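Local coordinates for protein putative dihydrodipicolinate synthase (Thermus thermophilus, PDB 2PCQ) that is of unproven function but belongs to the dihydrodipicolinate synthase family of TIM-barrel proteins, at residues A[178-182]-A[219-223]; A[198-203]-A[279-283]; A[203-207]-A[222-226]. One frame throughout, in Å; residues are numbered along the deposited sequence.

Contact 1: residues A[178-182]-A[219-223]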
loop_
_atom_site.group_PDB
_atom_site.type_symbol
_atom_site.label_atom_id
_atom_site.label_comp_id
_atom_site.label_asym_id
_atom_site.label_seq_id
_atom_site.Cartn_x
_atom_site.Cartn_y
_atom_site.Cartn_z
ATOM N N ALA A 178 17.609 10.054 -9.193
ATOM C CA ALA A 178 18.058 10.645 -10.451
ATOM C C ALA A 178 16.993 11.185 -11.409
ATOM O O ALA A 178 17.155 12.275 -11.958
ATOM C CB ALA A 178 18.954 9.651 -11.193
ATOM N N PRO A 179 15.899 10.435 -11.632
ATOM C CA PRO A 179 14.846 10.895 -12.550
ATOM C C PRO A 179 14.210 12.262 -12.271
ATOM O O PRO A 179 13.714 12.908 -13.192
ATOM C CB PRO A 179 13.822 9.757 -12.501
ATOM C CG PRO A 179 14.681 8.544 -12.241
ATOM C CD PRO A 179 15.625 9.061 -11.170
ATOM N N THR A 180 14.219 12.707 -11.017
ATOM C CA THR A 180 13.624 14.004 -10.669
ATOM C C THR A 180 14.677 14.997 -10.187
ATOM O O THR A 180 14.352 15.994 -9.537
ATOM C CB THR A 180 12.579 13.858 -9.542
ATOM O OG1 THR A 180 13.190 13.219 -8.412
ATOM C CG2 THR A 180 11.383 13.030 -10.013
ATOM N N PHE A 181 15.934 14.729 -10.520
ATOM C CA PHE A 181 17.045 15.563 -10.081
ATOM C C PHE A 181 16.843 17.074 -10.207
ATOM O O PHE A 181 16.993 17.803 -9.225
ATOM C CB PHE A 181 18.333 15.142 -10.799
ATOM C CG PHE A 181 19.583 15.705 -10.179
ATOM C CD1 PHE A 181 19.744 15.712 -8.795
ATOM C CD2 PHE A 181 20.600 16.218 -10.973
ATOM C CE1 PHE A 181 20.899 16.223 -8.209
ATOM C CE2 PHE A 181 21.766 16.733 -10.400
ATOM C CZ PHE A 181 21.913 16.736 -9.014
ATOM N N LEU A 182 16.500 17.556 -11.398
ATOM C CA LEU A 182 16.315 18.993 -11.572
ATOM C C LEU A 182 15.189 19.514 -10.682
ATOM O O LEU A 182 15.254 20.636 -10.181
ATOM C CB LEU A 182 16.035 19.334 -13.040
ATOM C CG LEU A 182 15.884 20.828 -13.357
ATOM C CD1 LEU A 182 17.106 21.588 -12.863
ATOM C CD2 LEU A 182 15.710 21.024 -14.858
ATOM N N ALA A 219 19.625 23.421 -18.301
ATOM C CA ALA A 219 19.426 22.445 -17.237
ATOM C C ALA A 219 18.299 21.488 -17.626
ATOM O O ALA A 219 18.437 20.272 -17.509
ATOM C CB ALA A 219 19.088 23.161 -15.929
ATOM N N GLN A 220 17.191 22.037 -18.106
ATOM C CA GLN A 220 16.059 21.214 -18.510
ATOM C C GLN A 220 16.417 20.250 -19.637
ATOM O O GLN A 220 15.992 19.099 -19.620
ATOM C CB GLN A 220 14.874 22.094 -18.924
ATOM C CG GLN A 220 14.282 22.901 -17.772
ATOM C CD GLN A 220 13.074 23.715 -18.188
ATOM O OE1 GLN A 220 13.139 24.496 -19.135
ATOM N NE2 GLN A 220 11.964 23.544 -17.474
ATOM N N GLU A 221 17.199 20.707 -20.613
ATOM C CA GLU A 221 17.581 19.830 -21.717
ATOM C C GLU A 221 18.459 18.684 -21.236
ATOM O O GLU A 221 18.330 17.554 -21.708
ATOM C CB GLU A 221 18.313 20.608 -22.818
ATOM C CG GLU A 221 17.408 21.509 -23.655
ATOM C CD GLU A 221 16.254 20.751 -24.299
ATOM O OE1 GLU A 221 16.517 19.783 -25.047
ATOM O OE2 GLU A 221 15.084 21.120 -24.060
ATOM N N LEU A 222 19.356 18.970 -20.298
ATOM C CA LEU A 222 20.233 17.926 -19.781
ATOM C C LEU A 222 19.428 16.964 -18.903
ATOM O O LEU A 222 19.668 15.755 -18.908
ATOM C CB LEU A 222 21.391 18.547 -18.993
ATOM C CG LEU A 222 22.567 17.626 -18.655
ATOM C CD1 LEU A 222 22.961 16.811 -19.881
ATOM C CD2 LEU A 222 23.745 18.462 -18.157
ATOM N N GLN A 223 18.465 17.509 -18.162
ATOM C CA GLN A 223 17.599 16.705 -17.300
ATOM C C GLN A 223 16.811 15.716 -18.167
ATOM O O GLN A 223 16.658 14.545 -17.814
ATOM C CB GLN A 223 16.650 17.629 -16.522
ATOM C CG GLN A 223 15.302 17.029 -16.094
ATOM C CD GLN A 223 15.409 15.950 -15.034
ATOM O OE1 GLN A 223 16.214 16.044 -14.101
ATOM N NE2 GLN A 223 14.571 14.926 -15.156
HETATM O O HOH W 1 17.339 13.472 -15.141
#

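Contact 2: residues A[198-203]-A[279-283]. With GOL (glycerol), chain C.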
loop_
_atom_site.group_PDB
_atom_site.type_symbol
_atom_site.label_atom_id
_atom_site.label_comp_id
_atom_site.label_asym_id
_atom_site.label_seq_id
_atom_site.Cartn_x
_atom_site.Cartn_y
_atom_site.Cartn_z
ATOM N N ASN A 198 27.666 6.969 -11.129
ATOM C CA ASN A 198 28.741 5.986 -11.255
ATOM C C ASN A 198 29.053 5.862 -12.750
ATOM O O ASN A 198 30.149 5.458 -13.138
ATOM C CB ASN A 198 28.304 4.593 -10.780
ATOM C CG ASN A 198 28.256 4.459 -9.272
ATOM O OD1 ASN A 198 27.181 4.432 -8.674
ATOM N ND2 ASN A 198 29.421 4.361 -8.652
ATOM N N LEU A 199 28.070 6.200 -13.579
ATOM C CA LEU A 199 28.208 6.081 -15.028
ATOM C C LEU A 199 28.453 7.390 -15.765
ATOM O O LEU A 199 29.297 7.449 -16.663
ATOM C CB LEU A 199 26.961 5.400 -15.602
ATOM C CG LEU A 199 26.547 4.072 -14.950
ATOM C CD1 LEU A 199 25.249 3.579 -15.572
ATOM C CD2 LEU A 199 27.648 3.037 -15.122
ATOM N N ALA A 200 27.713 8.434 -15.406
ATOM C CA ALA A 200 27.871 9.732 -16.057
ATOM C C ALA A 200 28.045 10.840 -15.022
ATOM O O ALA A 200 27.276 11.799 -14.993
ATOM C CB ALA A 200 26.655 10.021 -16.937
ATOM N N PRO A 201 29.069 10.725 -14.161
ATOM C CA PRO A 201 29.324 11.734 -13.126
ATOM C C PRO A 201 29.461 13.170 -13.631
ATOM O O PRO A 201 28.986 14.106 -12.985
ATOM C CB PRO A 201 30.595 11.226 -12.444
ATOM C CG PRO A 201 31.280 10.429 -13.533
ATOM C CD PRO A 201 30.124 9.696 -14.165
ATOM N N ARG A 202 30.105 13.350 -14.781
ATOM C CA ARG A 202 30.280 14.689 -15.334
ATOM C C ARG A 202 28.961 15.289 -15.816
ATOM O O ARG A 202 28.773 16.500 -15.764
ATOM C CB ARG A 202 31.311 14.672 -16.479
ATOM C CG ARG A 202 32.759 14.503 -15.996
ATOM C CD ARG A 202 33.778 14.456 -17.145
ATOM N NE ARG A 202 33.521 13.339 -18.050
ATOM C CZ ARG A 202 32.834 13.434 -19.184
ATOM N NH1 ARG A 202 32.338 14.602 -19.572
ATOM N NH2 ARG A 202 32.619 12.350 -19.918
ATOM N N ALA A 203 28.037 14.444 -16.265
ATOM C CA ALA A 203 26.752 14.938 -16.751
ATOM C C ALA A 203 25.902 15.509 -15.620
ATOM O O ALA A 203 25.340 16.598 -15.743
ATOM C CB ALA A 203 25.998 13.826 -17.462
ATOM N N GLU A 279 28.059 10.572 -26.950
ATOM C CA GLU A 279 27.923 12.018 -26.785
ATOM C C GLU A 279 29.040 12.572 -25.909
ATOM O O GLU A 279 29.195 13.786 -25.796
ATOM C CB GLU A 279 26.585 12.380 -26.134
ATOM C CG GLU A 279 25.365 12.149 -26.987
ATOM C CD GLU A 279 24.124 12.742 -26.353
ATOM O OE1 GLU A 279 24.096 13.973 -26.147
ATOM O OE2 GLU A 279 23.181 11.987 -26.053
ATOM N N GLY A 280 29.795 11.678 -25.275
ATOM C CA GLY A 280 30.896 12.100 -24.422
ATOM C C GLY A 280 30.534 12.375 -22.972
ATOM O O GLY A 280 31.294 13.030 -22.259
ATOM N N TRP A 281 29.389 11.861 -22.526
ATOM C CA TRP A 281 28.928 12.073 -21.153
ATOM C C TRP A 281 29.265 10.961 -20.158
ATOM O O TRP A 281 29.025 11.112 -18.958
ATOM C CB TRP A 281 27.411 12.295 -21.143
ATOM C CG TRP A 281 26.980 13.705 -21.433
ATOM C CD1 TRP A 281 26.016 14.097 -22.317
ATOM C CD2 TRP A 281 27.448 14.899 -20.790
ATOM N NE1 TRP A 281 25.853 15.462 -22.265
ATOM C CE2 TRP A 281 26.723 15.981 -21.341
ATOM C CE3 TRP A 281 28.415 15.165 -19.813
ATOM C CZ2 TRP A 281 26.925 17.305 -20.935
ATOM C CZ3 TRP A 281 28.617 16.483 -19.409
ATOM C CH2 TRP A 281 27.878 17.536 -19.975
ATOM N N VAL A 282 29.820 9.853 -20.638
ATOM C CA VAL A 282 30.142 8.732 -19.755
ATOM C C VAL A 282 31.546 8.760 -19.157
ATOM O O VAL A 282 32.526 9.038 -19.847
ATOM C CB VAL A 282 29.930 7.387 -20.478
ATOM C CG1 VAL A 282 30.364 6.229 -19.582
ATOM C CG2 VAL A 282 28.456 7.238 -20.848
ATOM N N LEU A 283 31.620 8.463 -17.862
ATOM C CA LEU A 283 32.876 8.446 -17.120
ATOM C C LEU A 283 33.801 9.606 -17.483
ATOM O O LEU A 283 34.977 9.353 -17.829
ATOM C CB LEU A 283 33.594 7.111 -17.343
ATOM C CG LEU A 283 32.908 5.900 -16.708
ATOM C CD1 LEU A 283 33.672 4.630 -17.049
ATOM C CD2 LEU A 283 32.847 6.096 -15.199
HETATM C C1 GOL C . 28.441 16.604 -24.352
HETATM O O1 GOL C . 28.113 17.092 -25.618
HETATM C C2 GOL C . 29.913 16.817 -24.051
HETATM O O2 GOL C . 30.228 18.183 -24.135
HETATM C C3 GOL C . 30.181 16.259 -22.659
HETATM O O3 GOL C . 31.535 16.371 -22.293
HETATM O O HOH W 2 30.790 11.414 -16.857
#

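Contact 3: residues A[203-207]-A[222-226]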
loop_
_atom_site.group_PDB
_atom_site.type_symbol
_atom_site.label_atom_id
_atom_site.label_comp_id
_atom_site.label_asym_id
_atom_site.label_seq_id
_atom_site.Cartn_x
_atom_site.Cartn_y
_atom_site.Cartn_z
ATOM N N ALA A 203 28.037 14.444 -16.265
ATOM C CA ALA A 203 26.752 14.938 -16.751
ATOM C C ALA A 203 25.902 15.509 -15.620
ATOM O O ALA A 203 25.340 16.598 -15.743
ATOM C CB ALA A 203 25.998 13.826 -17.462
ATOM N N TYR A 204 25.805 14.777 -14.514
ATOM C CA TYR A 204 25.017 15.251 -13.383
ATOM C C TYR A 204 25.652 16.496 -12.775
ATOM O O TYR A 204 24.956 17.367 -12.261
ATOM C CB TYR A 204 24.855 14.128 -12.354
ATOM C CG TYR A 204 23.854 13.091 -12.826
ATOM C CD1 TYR A 204 22.482 13.354 -12.788
ATOM C CD2 TYR A 204 24.278 11.891 -13.399
ATOM C CE1 TYR A 204 21.558 12.452 -13.316
ATOM C CE2 TYR A 204 23.362 10.983 -13.932
ATOM C CZ TYR A 204 22.006 11.272 -13.888
ATOM O OH TYR A 204 21.100 10.390 -14.423
ATOM N N ARG A 205 26.976 16.584 -12.853
ATOM C CA ARG A 205 27.699 17.749 -12.342
ATOM C C ARG A 205 27.328 18.962 -13.206
ATOM O O ARG A 205 27.080 20.059 -12.700
ATOM C CB ARG A 205 29.209 17.507 -12.433
ATOM C CG ARG A 205 30.061 18.726 -12.111
ATOM C CD ARG A 205 30.141 18.935 -10.610
ATOM N NE ARG A 205 29.533 20.182 -10.180
ATOM C CZ ARG A 205 29.454 20.571 -8.911
ATOM N NH1 ARG A 205 29.944 19.803 -7.946
ATOM N NH2 ARG A 205 28.891 21.734 -8.611
ATOM N N ALA A 206 27.289 18.745 -14.517
ATOM C CA ALA A 206 26.951 19.801 -15.464
ATOM C C ALA A 206 25.521 20.291 -15.241
ATOM O O ALA A 206 25.242 21.488 -15.327
ATOM C CB ALA A 206 27.116 19.288 -16.894
ATOM N N LEU A 207 24.617 19.360 -14.956
ATOM C CA LEU A 207 23.219 19.702 -14.722
ATOM C C LEU A 207 23.127 20.572 -13.475
ATOM O O LEU A 207 22.432 21.590 -13.460
ATOM C CB LEU A 207 22.382 18.424 -14.562
ATOM C CG LEU A 207 20.888 18.540 -14.235
ATOM C CD1 LEU A 207 20.239 19.638 -15.059
ATOM C CD2 LEU A 207 20.221 17.194 -14.519
ATOM N N LEU A 222 19.356 18.970 -20.298
ATOM C CA LEU A 222 20.233 17.926 -19.781
ATOM C C LEU A 222 19.428 16.964 -18.903
ATOM O O LEU A 222 19.668 15.755 -18.908
ATOM C CB LEU A 222 21.391 18.547 -18.993
ATOM C CG LEU A 222 22.567 17.626 -18.655
ATOM C CD1 LEU A 222 22.961 16.811 -19.881
ATOM C CD2 LEU A 222 23.745 18.462 -18.157
ATOM N N GLN A 223 18.465 17.509 -18.162
ATOM C CA GLN A 223 17.599 16.705 -17.300
ATOM C C GLN A 223 16.811 15.716 -18.167
ATOM O O GLN A 223 16.658 14.545 -17.814
ATOM C CB GLN A 223 16.650 17.629 -16.522
ATOM C CG GLN A 223 15.302 17.029 -16.094
ATOM C CD GLN A 223 15.409 15.950 -15.034
ATOM O OE1 GLN A 223 16.214 16.044 -14.101
ATOM N NE2 GLN A 223 14.571 14.926 -15.156
ATOM N N LYS A 224 16.321 16.189 -19.307
ATOM C CA LYS A 224 15.572 15.334 -20.219
ATOM C C LYS A 224 16.495 14.283 -20.835
ATOM O O LYS A 224 16.115 13.120 -20.987
ATOM C CB LYS A 224 14.929 16.182 -21.319
ATOM C CG LYS A 224 13.851 17.123 -20.794
ATOM C CD LYS A 224 13.545 18.257 -21.763
ATOM C CE LYS A 224 12.997 17.749 -23.079
ATOM N NZ LYS A 224 12.715 18.880 -24.011
ATOM N N LYS A 225 17.710 14.694 -21.180
ATOM C CA LYS A 225 18.683 13.786 -21.777
ATOM C C LYS A 225 19.074 12.657 -20.826
ATOM O O LYS A 225 19.249 11.509 -21.247
ATOM C CB LYS A 225 19.940 14.554 -22.189
ATOM C CG LYS A 225 21.039 13.675 -22.779
ATOM C CD LYS A 225 22.224 14.508 -23.248
ATOM C CE LYS A 225 21.837 15.427 -24.401
ATOM N NZ LYS A 225 21.369 14.654 -25.586
ATOM N N LEU A 226 19.204 12.983 -19.543
ATOM C CA LEU A 226 19.595 11.994 -18.541
ATOM C C LEU A 226 18.436 11.186 -17.944
ATOM O O LEU A 226 18.662 10.197 -17.245
ATOM C CB LEU A 226 20.370 12.683 -17.409
ATOM C CG LEU A 226 21.684 13.372 -17.796
ATOM C CD1 LEU A 226 22.268 14.107 -16.588
ATOM C CD2 LEU A 226 22.668 12.328 -18.320
HETATM O O HOH W 3 18.446 10.890 -14.482
#

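Contact 1: residues A[178-182]-A[219-223]
Leu-182 and Gln-223 bring the two backbones closest, with their CA atoms 6.3 Å apart. Residues 219-223 are a regular piece of the long helix 216-247. Residues 178-182 form the turn after barrel strand 172-175 and the start of helix 181-186. The contact therefore ties a beta-alpha connection of the TIM barrel to a helix that follows the last barrel strand. The side-chain amide of Gln-223 makes both direct hydrogen bonds of the contact. It reaches over to the other segment and bonds main-chain groups just before and within the first turn of helix 181-186. Gln-223 NE2 donates to Pro-179 O at 2.9 Å, with an N-H...O angle of 154°. The acceptor lies close to the amide plane, while the donor stands above the carbonyl plane of Pro-179. Gln-223 OE1 accepts from Leu-182 N at 3.1 Å, and this bond is straighter, at 166°. Leu-182 N belongs to the first turn of the helix, and Thr-180 at the N-cap makes no capping bond with its side chain. Two bonds of opposite polarity fix the rotation of the amide. A bend at chi2 brings it there. Water 1 sits beside this group and donates to Gln-223 O. Beside the amide lies an apolar patch. Leu-182 has CG anti to its backbone N (chi1 -177°), which sends both methyls to helix 216-247. CD1 meets the CB of Ala-219. The polar end of Gln-220 turns to the second subunit, where its NE2 bonds the main-chain oxygen of Ala-186. Its CG stays at this contact: Leu-182 CD2 rests 3.7 Å from both Gln-220 CG and Gln-220 CA.

Contact 2: residues A[198-203]-A[279-283]
Gly-280 O is gripped by Arg-202 from the start of helix 201-212. NH2 gives the main bond, 2.8 Å from Gly-280 O with an N-H...O angle of 164°. NH1 of the same guanidinium adds a weak bond to this oxygen. The acceptor lies almost in the guanidinium plane, but the donor stands above the carbonyl plane. Arg-202 NH2 also donates weakly to Val-282 O, so one flat group spans two carbonyls of the C-terminal tail. The chain bends at chi3 (-60°) to lay it there. A glycerol, probably from the crystallisation liquor, joins weakly through O3 to both NH1 and Gly-280 O. Gly-280 itself ends helix 266-278 in a Schellman motif, with positive phi. The next residue, Trp-281, has its ring between two partners. Ala-203 CB lies 3.5 Å above one face, and glycerol C3 lies over the opposite face. Water 2 links the backbones: Trp-281 O accepts from it at 2.8 Å, and Arg-202 N donates to it at 2.9 Å. Farther along, Leu-283 N donates to Leu-199 O at 2.8 Å, which anchors the last residue of the chain. Val-282 CG1 touches the same oxygen at 3.3 Å. Around the contact, Val-282 packs on Leu-273 and Leu-276 of helix 266-278. Leu-199 meets Phe-269 of that helix and Ala-244 of helix 216-247, while Asn-198 lies against strand 2-6 of the barrel.

Contact 3: residues A[203-207]-A[222-226]
Leu-226 of helix 216-247 slides past Tyr-204 of helix 201-212, the two side chains running in opposite directions. At its root, Leu-226 CB lies 3.8 Å from Tyr-204 OH. From there CG is placed beside the backbone N and anti to the carbonyl carbon (chi1 -62°), and the branch carries the two methyls toward helix 201-212. CD1 goes over the face of the Tyr-204 ring, 3.8 Å from its centroid and 14° off the normal. This is a CH-pi contact, set slightly toward the CE1 side. The same methyl touches Ala-203 CB and comes within 4.2 Å of Leu-207 CD2. CD2, the other tip, meets Ala-203 CB as well. Both methyls are thus taken up by the alanine, and one of them also by the ring. Beyond the ring, water 3 lies in its plane at the edge, 2.7 Å from Tyr-204 OH. This water donates to Leu-226 O and so joins the hydroxyl to the backbone of the facing helix. One turn earlier, Leu-222 puts its CD2 against helix 201-212. This methyl is 3.4 Å from both Ala-203 O and Leu-207 N, the two ends of a backbone hydrogen bond. It also touches the CB atoms of Ala-206 and Leu-207. In return, Leu-207 CD2 lies 3.9 Å from Gln-223 CA. No direct hydrogen bond crosses between the two segments. The segment axes approach to 10.2 Å, and their directions differ by 153°. This is an antiparallel helical hairpin. It pairs the helix after the eighth barrel strand with the next helix in the chain, which begins the C-terminal helices added to the TIM barrel in this family.

Overall arrangement
All three contacts lie on the same side of the chain's centre, around helices 201-212 and 216-247. Contacts 1 and 3 are nearly continuous, with centres about 5 Å apart, and share Leu-222 and Gln-223. Phe-181 CD2 meets Leu-207 CD2 between them at 3.7 Å. Contacts 1 and 3 both touch the second subunit. Contact 2 shares Ala-203 with contact 3, their centres being about 9 Å apart. Here the C-terminal tail lies beside the hairpin, with a salt bridge of 2.9 Å from Lys-225 NZ to Glu-279 OE1. The centres of contacts 1 and 2 are about 14 Å apart. The glycerol belongs to contact 2, whereas the potassium ion site, Ala-143 and Val-148, involves none of these segments.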